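Local coordinates for xanthomonas outer protein D (Xanthomonas euvesicatoria, PDB 2OIX), which acts as a type III secreted cysteine protease of the Ulp1 family that removes SUMO from conjugated proteins, represented here by an inactivated catalytic domain, at residues D15-R20 with G143-A148; L29-D34 with D60-V65. The protein carries 1 engineered substitution. One frame throughout, in Å; residues are numbered along the deposited sequence.

Interaction 1: residues D15-R20 with G143-A148; sequences DDLARR and GIEVLA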
ATOM      1  N   ASP A  15       0.035 -11.881   0.197  1.00 30.17           N
ATOM      2  CA  ASP A  15      -0.245 -13.154  -0.480  1.00 30.61           C
ATOM      3  C   ASP A  15      -1.374 -13.895   0.224  1.00 30.27           C
ATOM      4  O   ASP A  15      -2.335 -14.313  -0.426  1.00 30.30           O
ATOM      5  CB  ASP A  15       1.001 -14.058  -0.535  1.00 30.91           C
ATOM      6  CG  ASP A  15       1.965 -13.670  -1.655  1.00 32.95           C
ATOM      7  OD1 ASP A  15       1.660 -12.736  -2.419  1.00 36.05           O
ATOM      8  OD2 ASP A  15       3.041 -14.305  -1.787  1.00 34.46           O
ATOM      9  N   ASP A  16      -1.261 -14.052   1.546  1.00 30.46           N
ATOM     10  CA  ASP A  16      -2.274 -14.750   2.333  1.00 30.48           C
ATOM     11  C   ASP A  16      -3.621 -14.018   2.304  1.00 30.61           C
ATOM     12  O   ASP A  16      -4.671 -14.661   2.128  1.00 30.46           O
ATOM     13  CB  ASP A  16      -1.787 -14.957   3.766  1.00 30.76           C
ATOM     14  CG  ASP A  16      -2.825 -15.620   4.644  1.00 33.06           C
ATOM     15  OD1 ASP A  16      -3.136 -16.812   4.413  1.00 35.48           O
ATOM     16  OD2 ASP A  16      -3.336 -14.952   5.567  1.00 33.83           O
ATOM     17  N   LEU A  17      -3.594 -12.691   2.472  1.00 29.37           N
ATOM     18  CA  LEU A  17      -4.791 -11.854   2.326  1.00 29.93           C
ATOM     19  C   LEU A  17      -5.507 -12.102   1.003  1.00 29.78           C
ATOM     20  O   LEU A  17      -6.718 -12.344   0.985  1.00 29.93           O
ATOM     21  CB  LEU A  17      -4.441 -10.348   2.387  1.00 29.50           C
ATOM     22  CG  LEU A  17      -5.637  -9.386   2.332  1.00 29.65           C
ATOM     23  CD1 LEU A  17      -6.708  -9.679   3.427  1.00 28.39           C
ATOM     24  CD2 LEU A  17      -5.104  -7.975   2.443  1.00 30.27           C
ATOM     25  N   ALA A  18      -4.753 -12.020  -0.096  1.00 30.06           N
ATOM     26  CA  ALA A  18      -5.284 -12.249  -1.428  1.00 30.94           C
ATOM     27  C   ALA A  18      -5.978 -13.619  -1.543  1.00 31.27           C
ATOM     28  O   ALA A  18      -7.015 -13.736  -2.195  1.00 30.87           O
ATOM     29  CB  ALA A  18      -4.174 -12.093  -2.487  1.00 31.05           C
ATOM     30  N   ARG A  19      -5.424 -14.638  -0.884  1.00 31.50           N
ATOM     31  CA  ARG A  19      -6.035 -15.965  -0.861  1.00 31.92           C
ATOM     32  C   ARG A  19      -7.331 -15.949  -0.058  1.00 31.95           C
ATOM     33  O   ARG A  19      -8.328 -16.575  -0.460  1.00 31.19           O
ATOM     34  CB  ARG A  19      -5.076 -16.991  -0.270  1.00 31.99           C
ATOM     35  CG  ARG A  19      -3.911 -17.329  -1.185  1.00 36.39           C
ATOM     36  CD  ARG A  19      -2.875 -18.198  -0.462  1.00 42.55           C
ATOM     37  NE  ARG A  19      -1.507 -17.846  -0.873  1.00 47.14           N
ATOM     38  CZ  ARG A  19      -0.472 -17.717  -0.037  1.00 49.00           C
ATOM     39  NH1 ARG A  19      -0.632 -17.887   1.278  1.00 48.49           N
ATOM     40  NH2 ARG A  19       0.727 -17.404  -0.516  1.00 50.61           N
ATOM     41  N   ARG A  20      -7.315 -15.237   1.075  1.00 31.87           N
ATOM     42  CA  ARG A  20      -8.498 -15.129   1.906  1.00 32.13           C
ATOM     43  C   ARG A  20      -9.644 -14.424   1.177  1.00 31.88           C
ATOM     44  O   ARG A  20     -10.788 -14.822   1.323  1.00 31.78           O
ATOM     45  CB  ARG A  20      -8.185 -14.514   3.276  1.00 31.96           C
ATOM     46  CG  ARG A  20      -7.309 -15.416   4.155  1.00 32.19           C
ATOM     47  CD  ARG A  20      -7.124 -14.841   5.547  1.00 32.87           C
ATOM     48  NE  ARG A  20      -6.168 -13.733   5.593  1.00 35.26           N
ATOM     49  CZ  ARG A  20      -6.458 -12.466   5.899  1.00 35.77           C
ATOM     50  NH1 ARG A  20      -7.707 -12.089   6.199  1.00 36.90           N
ATOM     51  NH2 ARG A  20      -5.483 -11.562   5.882  1.00 34.53           N
ATOM     52  N   GLY A 143      -3.701  -1.289   7.524  1.00 21.45           N
ATOM     53  CA  GLY A 143      -4.368  -0.367   6.610  1.00 20.97           C
ATOM     54  C   GLY A 143      -4.805  -1.055   5.305  1.00 22.45           C
ATOM     55  O   GLY A 143      -5.948  -0.837   4.807  1.00 23.04           O
ATOM     56  N   ILE A 144      -3.944  -1.932   4.782  1.00 20.45           N
ATOM     57  CA  ILE A 144      -4.266  -2.662   3.555  1.00 21.91           C
ATOM     58  C   ILE A 144      -5.510  -3.524   3.737  1.00 22.59           C
ATOM     59  O   ILE A 144      -6.421  -3.463   2.904  1.00 22.10           O
ATOM     60  CB  ILE A 144      -3.059  -3.506   3.063  1.00 22.19           C
ATOM     61  CG1 ILE A 144      -1.928  -2.571   2.521  1.00 20.51           C
ATOM     62  CG2 ILE A 144      -3.539  -4.510   1.993  1.00 22.66           C
ATOM     63  CD1 ILE A 144      -0.627  -3.304   2.230  1.00 20.17           C
ATOM     64  N   GLU A 145      -5.535  -4.248   4.847  1.00 20.91           N
ATOM     65  CA  GLU A 145      -6.574  -5.224   5.231  1.00 23.25           C
ATOM     66  C   GLU A 145      -7.959  -4.555   5.426  1.00 22.87           C
ATOM     67  O   GLU A 145      -8.963  -5.003   4.871  1.00 22.20           O
ATOM     68  CB  GLU A 145      -6.155  -5.905   6.526  1.00 23.87           C
ATOM     69  CG  GLU A 145      -7.197  -6.852   7.120  1.00 26.54           C
ATOM     70  CD  GLU A 145      -6.953  -8.300   6.753  1.00 35.44           C
ATOM     71  OE1 GLU A 145      -5.881  -8.567   6.150  1.00 37.47           O
ATOM     72  OE2 GLU A 145      -7.812  -9.168   7.089  1.00 34.30           O
ATOM     73  N   VAL A 146      -7.972  -3.487   6.223  1.00 22.44           N
ATOM     74  CA  VAL A 146      -9.131  -2.629   6.456  1.00 21.40           C
ATOM     75  C   VAL A 146      -9.658  -2.057   5.159  1.00 22.39           C
ATOM     76  O   VAL A 146     -10.845  -2.160   4.889  1.00 22.63           O
ATOM     77  CB  VAL A 146      -8.758  -1.477   7.408  1.00 21.22           C
ATOM     78  CG1 VAL A 146      -9.890  -0.491   7.549  1.00 22.73           C
ATOM     79  CG2 VAL A 146      -8.435  -2.054   8.830  1.00 15.33           C
ATOM     80  N   LEU A 147      -8.775  -1.441   4.379  1.00 21.78           N
ATOM     81  CA  LEU A 147      -9.213  -0.820   3.129  1.00 21.89           C
ATOM     82  C   LEU A 147      -9.693  -1.869   2.073  1.00 22.09           C
ATOM     83  O   LEU A 147     -10.718  -1.646   1.391  1.00 22.51           O
ATOM     84  CB  LEU A 147      -8.104   0.079   2.588  1.00 22.58           C
ATOM     85  CG  LEU A 147      -7.738   1.384   3.319  1.00 19.38           C
ATOM     86  CD1 LEU A 147      -6.648   2.139   2.393  1.00 19.93           C
ATOM     87  CD2 LEU A 147      -8.973   2.301   3.446  1.00 23.51           C
ATOM     88  N   ALA A 148      -8.976  -2.989   1.954  1.00 21.93           N
ATOM     89  CA  ALA A 148      -9.428  -4.132   1.126  1.00 22.10           C
ATOM     90  C   ALA A 148     -10.845  -4.576   1.471  1.00 21.96           C
ATOM     91  O   ALA A 148     -11.672  -4.762   0.581  1.00 22.12           O
ATOM     92  CB  ALA A 148      -8.445  -5.321   1.203  1.00 21.38           C
TER

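Interaction 2: residues L29-D34 with D60-V65; sequences LLHFAD and DIPPIV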
ATOM      1  N   LEU A  29     -10.762  -6.162  -8.250  1.00 23.23           N
ATOM      2  CA  LEU A  29     -10.367  -4.731  -8.376  1.00 24.64           C
ATOM      3  C   LEU A  29      -9.045  -4.440  -7.660  1.00 25.01           C
ATOM      4  O   LEU A  29      -8.444  -3.394  -7.875  1.00 27.20           O
ATOM      5  CB  LEU A  29     -11.427  -3.769  -7.831  1.00 25.62           C
ATOM      6  CG  LEU A  29     -12.898  -3.844  -8.254  1.00 27.07           C
ATOM      7  CD1 LEU A  29     -13.676  -2.712  -7.575  1.00 30.49           C
ATOM      8  CD2 LEU A  29     -12.977  -3.752  -9.742  1.00 29.53           C
ATOM      9  N   LEU A  30      -8.611  -5.350  -6.793  1.00 25.26           N
ATOM     10  CA  LEU A  30      -7.472  -5.083  -5.877  1.00 26.23           C
ATOM     11  C   LEU A  30      -6.165  -5.638  -6.400  1.00 26.76           C
ATOM     12  O   LEU A  30      -6.138  -6.764  -6.935  1.00 25.62           O
ATOM     13  CB  LEU A  30      -7.717  -5.734  -4.512  1.00 26.73           C
ATOM     14  CG  LEU A  30      -9.031  -5.413  -3.795  1.00 28.07           C
ATOM     15  CD1 LEU A  30      -9.216  -6.268  -2.549  1.00 29.65           C
ATOM     16  CD2 LEU A  30      -9.087  -3.966  -3.423  1.00 31.37           C
ATOM     17  N   HIS A  31      -5.086  -4.867  -6.235  1.00 26.77           N
ATOM     18  CA  HIS A  31      -3.718  -5.385  -6.472  1.00 27.84           C
ATOM     19  C   HIS A  31      -2.800  -5.018  -5.287  1.00 28.00           C
ATOM     20  O   HIS A  31      -2.632  -3.831  -4.991  1.00 27.03           O
ATOM     21  CB  HIS A  31      -3.132  -4.836  -7.762  1.00 28.93           C
ATOM     22  CG  HIS A  31      -1.753  -5.349  -8.052  1.00 31.38           C
ATOM     23  ND1 HIS A  31      -1.525  -6.614  -8.547  1.00 35.26           N
ATOM     24  CD2 HIS A  31      -0.532  -4.778  -7.887  1.00 33.19           C
ATOM     25  CE1 HIS A  31      -0.224  -6.801  -8.687  1.00 37.61           C
ATOM     26  NE2 HIS A  31       0.402  -5.706  -8.283  1.00 37.72           N
ATOM     27  N   PHE A  32      -2.267  -6.032  -4.595  1.00 26.83           N
ATOM     28  CA  PHE A  32      -1.322  -5.802  -3.509  1.00 26.74           C
ATOM     29  C   PHE A  32       0.075  -5.831  -4.081  1.00 26.07           C
ATOM     30  O   PHE A  32       0.600  -6.888  -4.509  1.00 26.28           O
ATOM     31  CB  PHE A  32      -1.508  -6.847  -2.385  1.00 26.84           C
ATOM     32  CG  PHE A  32      -2.920  -6.927  -1.892  1.00 28.72           C
ATOM     33  CD1 PHE A  32      -3.628  -5.763  -1.575  1.00 28.81           C
ATOM     34  CD2 PHE A  32      -3.555  -8.161  -1.756  1.00 32.91           C
ATOM     35  CE1 PHE A  32      -4.940  -5.826  -1.121  1.00 29.80           C
ATOM     36  CE2 PHE A  32      -4.889  -8.227  -1.302  1.00 33.38           C
ATOM     37  CZ  PHE A  32      -5.578  -7.048  -0.983  1.00 31.39           C
ATOM     38  N   ALA A  33       0.666  -4.658  -4.192  1.00 25.73           N
ATOM     39  CA  ALA A  33       1.995  -4.651  -4.789  1.00 27.53           C
ATOM     40  C   ALA A  33       3.078  -5.219  -3.874  1.00 27.11           C
ATOM     41  O   ALA A  33       3.008  -5.182  -2.610  1.00 29.73           O
ATOM     42  CB  ALA A  33       2.389  -3.272  -5.328  1.00 27.33           C
ATOM     43  N   ASP A  34       4.046  -5.847  -4.531  1.00 28.10           N
ATOM     44  CA  ASP A  34       5.256  -6.311  -3.873  1.00 27.25           C
ATOM     45  C   ASP A  34       6.118  -5.069  -3.660  1.00 27.18           C
ATOM     46  O   ASP A  34       6.343  -4.294  -4.600  1.00 24.98           O
ATOM     47  CB  ASP A  34       5.998  -7.274  -4.802  1.00 28.17           C
ATOM     48  CG  ASP A  34       7.296  -7.733  -4.216  1.00 32.11           C
ATOM     49  OD1 ASP A  34       7.307  -8.765  -3.499  1.00 34.48           O
ATOM     50  OD2 ASP A  34       8.316  -7.071  -4.446  1.00 33.53           O
ATOM     51  N   ASP A  60      -3.244  -4.488 -17.715  1.00 38.36           N
ATOM     52  CA  ASP A  60      -4.056  -5.586 -17.129  1.00 33.61           C
ATOM     53  C   ASP A  60      -3.909  -5.679 -15.594  1.00 29.73           C
ATOM     54  O   ASP A  60      -4.387  -6.642 -14.979  1.00 28.64           O
ATOM     55  CB  ASP A  60      -3.615  -6.944 -17.686  1.00 34.28           C
ATOM     56  CG  ASP A  60      -2.137  -7.261 -17.348  1.00 37.26           C
ATOM     57  OD1 ASP A  60      -1.375  -6.325 -16.980  1.00 40.33           O
ATOM     58  OD2 ASP A  60      -1.719  -8.445 -17.477  1.00 42.51           O
ATOM     59  N   ILE A  61      -3.210  -4.712 -15.001  1.00 25.55           N
ATOM     60  CA  ILE A  61      -3.081  -4.669 -13.539  1.00 23.71           C
ATOM     61  C   ILE A  61      -4.361  -4.019 -12.993  1.00 22.64           C
ATOM     62  O   ILE A  61      -4.758  -2.958 -13.476  1.00 23.26           O
ATOM     63  CB  ILE A  61      -1.832  -3.854 -13.110  1.00 23.22           C
ATOM     64  CG1 ILE A  61      -0.561  -4.384 -13.800  1.00 22.69           C
ATOM     65  CG2 ILE A  61      -1.697  -3.805 -11.575  1.00 21.17           C
ATOM     66  CD1 ILE A  61      -0.304  -5.912 -13.678  1.00 21.69           C
ATOM     67  N   PRO A  62      -5.004  -4.641 -11.990  1.00 21.53           N
ATOM     68  CA  PRO A  62      -6.236  -4.079 -11.419  1.00 21.44           C
ATOM     69  C   PRO A  62      -6.114  -2.631 -10.936  1.00 21.71           C
ATOM     70  O   PRO A  62      -5.014  -2.173 -10.624  1.00 22.57           O
ATOM     71  CB  PRO A  62      -6.521  -4.995 -10.251  1.00 21.01           C
ATOM     72  CG  PRO A  62      -5.863  -6.310 -10.653  1.00 21.69           C
ATOM     73  CD  PRO A  62      -4.617  -5.890 -11.317  1.00 20.55           C
ATOM     74  N   PRO A  63      -7.239  -1.901 -10.902  1.00 21.20           N
ATOM     75  CA  PRO A  63      -7.156  -0.447 -10.776  1.00 21.29           C
ATOM     76  C   PRO A  63      -7.008   0.106  -9.354  1.00 20.41           C
ATOM     77  O   PRO A  63      -6.739   1.296  -9.198  1.00 21.98           O
ATOM     78  CB  PRO A  63      -8.485   0.002 -11.408  1.00 21.46           C
ATOM     79  CG  PRO A  63      -9.444  -1.095 -10.840  1.00 20.84           C
ATOM     80  CD  PRO A  63      -8.633  -2.348 -11.098  1.00 21.11           C
ATOM     81  N   ILE A  64      -7.158  -0.725  -8.325  1.00 18.17           N
ATOM     82  CA  ILE A  64      -6.987  -0.237  -6.939  1.00 19.37           C
ATOM     83  C   ILE A  64      -5.729  -0.901  -6.390  1.00 18.31           C
ATOM     84  O   ILE A  64      -5.724  -2.055  -6.111  1.00 20.58           O
ATOM     85  CB  ILE A  64      -8.190  -0.494  -6.036  1.00 19.11           C
ATOM     86  CG1 ILE A  64      -9.411   0.265  -6.551  1.00 18.70           C
ATOM     87  CG2 ILE A  64      -7.894  -0.004  -4.609  1.00 20.04           C
ATOM     88  CD1 ILE A  64     -10.689   0.022  -5.846  1.00 18.75           C
ATOM     89  N   VAL A  65      -4.653  -0.149  -6.265  1.00 18.72           N
ATOM     90  CA  VAL A  65      -3.342  -0.745  -6.024  1.00 19.40           C
ATOM     91  C   VAL A  65      -2.813  -0.235  -4.701  1.00 20.02           C
ATOM     92  O   VAL A  65      -2.787   1.019  -4.483  1.00 21.43           O
ATOM     93  CB  VAL A  65      -2.369  -0.329  -7.159  1.00 19.95           C
ATOM     94  CG1 VAL A  65      -1.012  -0.962  -6.985  1.00 17.84           C
ATOM     95  CG2 VAL A  65      -2.939  -0.768  -8.524  1.00 24.38           C
TER

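Interaction 1: residues D15-R20 with G143-A148
Arg20 meets Glu145 in an end-on, two-pronged salt bridge that ties together two nearly parallel helices of the Ulp1-type catalytic domain. The short segments cross at -17°, with axes 11.4 Å apart, so the helices are joined by long side chains instead of close backbone packing. The two charged chains meet at about a right angle, yet their flat ends are nearly coplanar. Arg20 NH1 donates to Glu145 OE2 (3.1 Å) and Arg20 NH2 to Glu145 OE1 (3.0 Å), each oxygen using its syn lone pair. This fork resists rotation of either group. From within its own helix, Asp16 OD2 accepts from Arg20 NE at 3.1 Å, close to the guanidinium plane but well above its own carboxylate plane. Glu145 reaches across because its chain bends at chi2 (97°). Tyr13 OH also bonds to OE1, and Arg177 lies close by, making a weak, long ion pair with OE2; such a cationic setting would tend to stabilise the carboxylate as an anion.

Beneath this polar bridge, Leu17 points toward the neighbouring helix. With CG anti to the backbone N (chi1 -176°), its branch is carried toward helix 136-153, and there the two methyls part. CD2 packs obliquely on Ile144 CG2 at 3.8 Å and more loosely on Ala148 CB. The other methyl runs up under the salt bridge, where Leu17 CD1 lies just 3.1 Å from Glu145 OE1.

Interaction 2: residues L29-D34 with D60-V65
His31 and Val65 choose the same first torsion: CG of His31 (chi1 -179°) and CG1 of Val65 (chi1 -178°) are both anti to the backbone N. This shared torsion lays the two side chains, from neighbouring parallel strands, alongside each other, pointing the same way. It places Val65 CG1 in the plane of the imidazole, at its edge, 4.0 Å from His31 CD2. One face of the same ring receives Ile61 CG2, a CH-pi contact 4.0 Å from the centroid and 16° off the ring normal, and Pro62 CD rests 4.0 Å from His31 CB. The strands are linked by a beta-alpha-beta crossover, whose helix 46-57 touches His31 through Leu56.

The backbones form the start of a parallel ladder. Leu29 O accepts from Ile64 N (3.0 Å) and Ile64 O from His31 N (2.9 Å), while a CA-H...O contact joins Val65 CA to His31 O at 3.3 Å. On the sheet face opposite His31 and Val65, Leu30 CD2 meets Ile64 CG2 at 4.3 Å. Pro63 CD presses against Leu29 O at 3.4 Å. Polar cohesion therefore comes from main-chain groups, and the imidazole takes part through apolar contacts, one over a face and one at its edge.

Strand 30-32 joins the two contacts: His31 turns to one face of the sheet, while Leu30 and Phe32 turn to the other and meet interaction 1. The Phe32 ring fits against both helices, its CZ 3.6 Å from Leu17 CD2 and its CE1 3.7 Å from Ile144 CG2, and Leu30 CD1 lies 3.9 Å from Ala148 CB. The centres of the two contacts are about 12 Å apart, and both segments of interaction 2 fall in the sequence between residues 20 and 143. Helix 136-153, which supplies one side of interaction 1, begins at the engineered alanine that replaces the catalytic cysteine; segment 143-148 begins about two turns further along it.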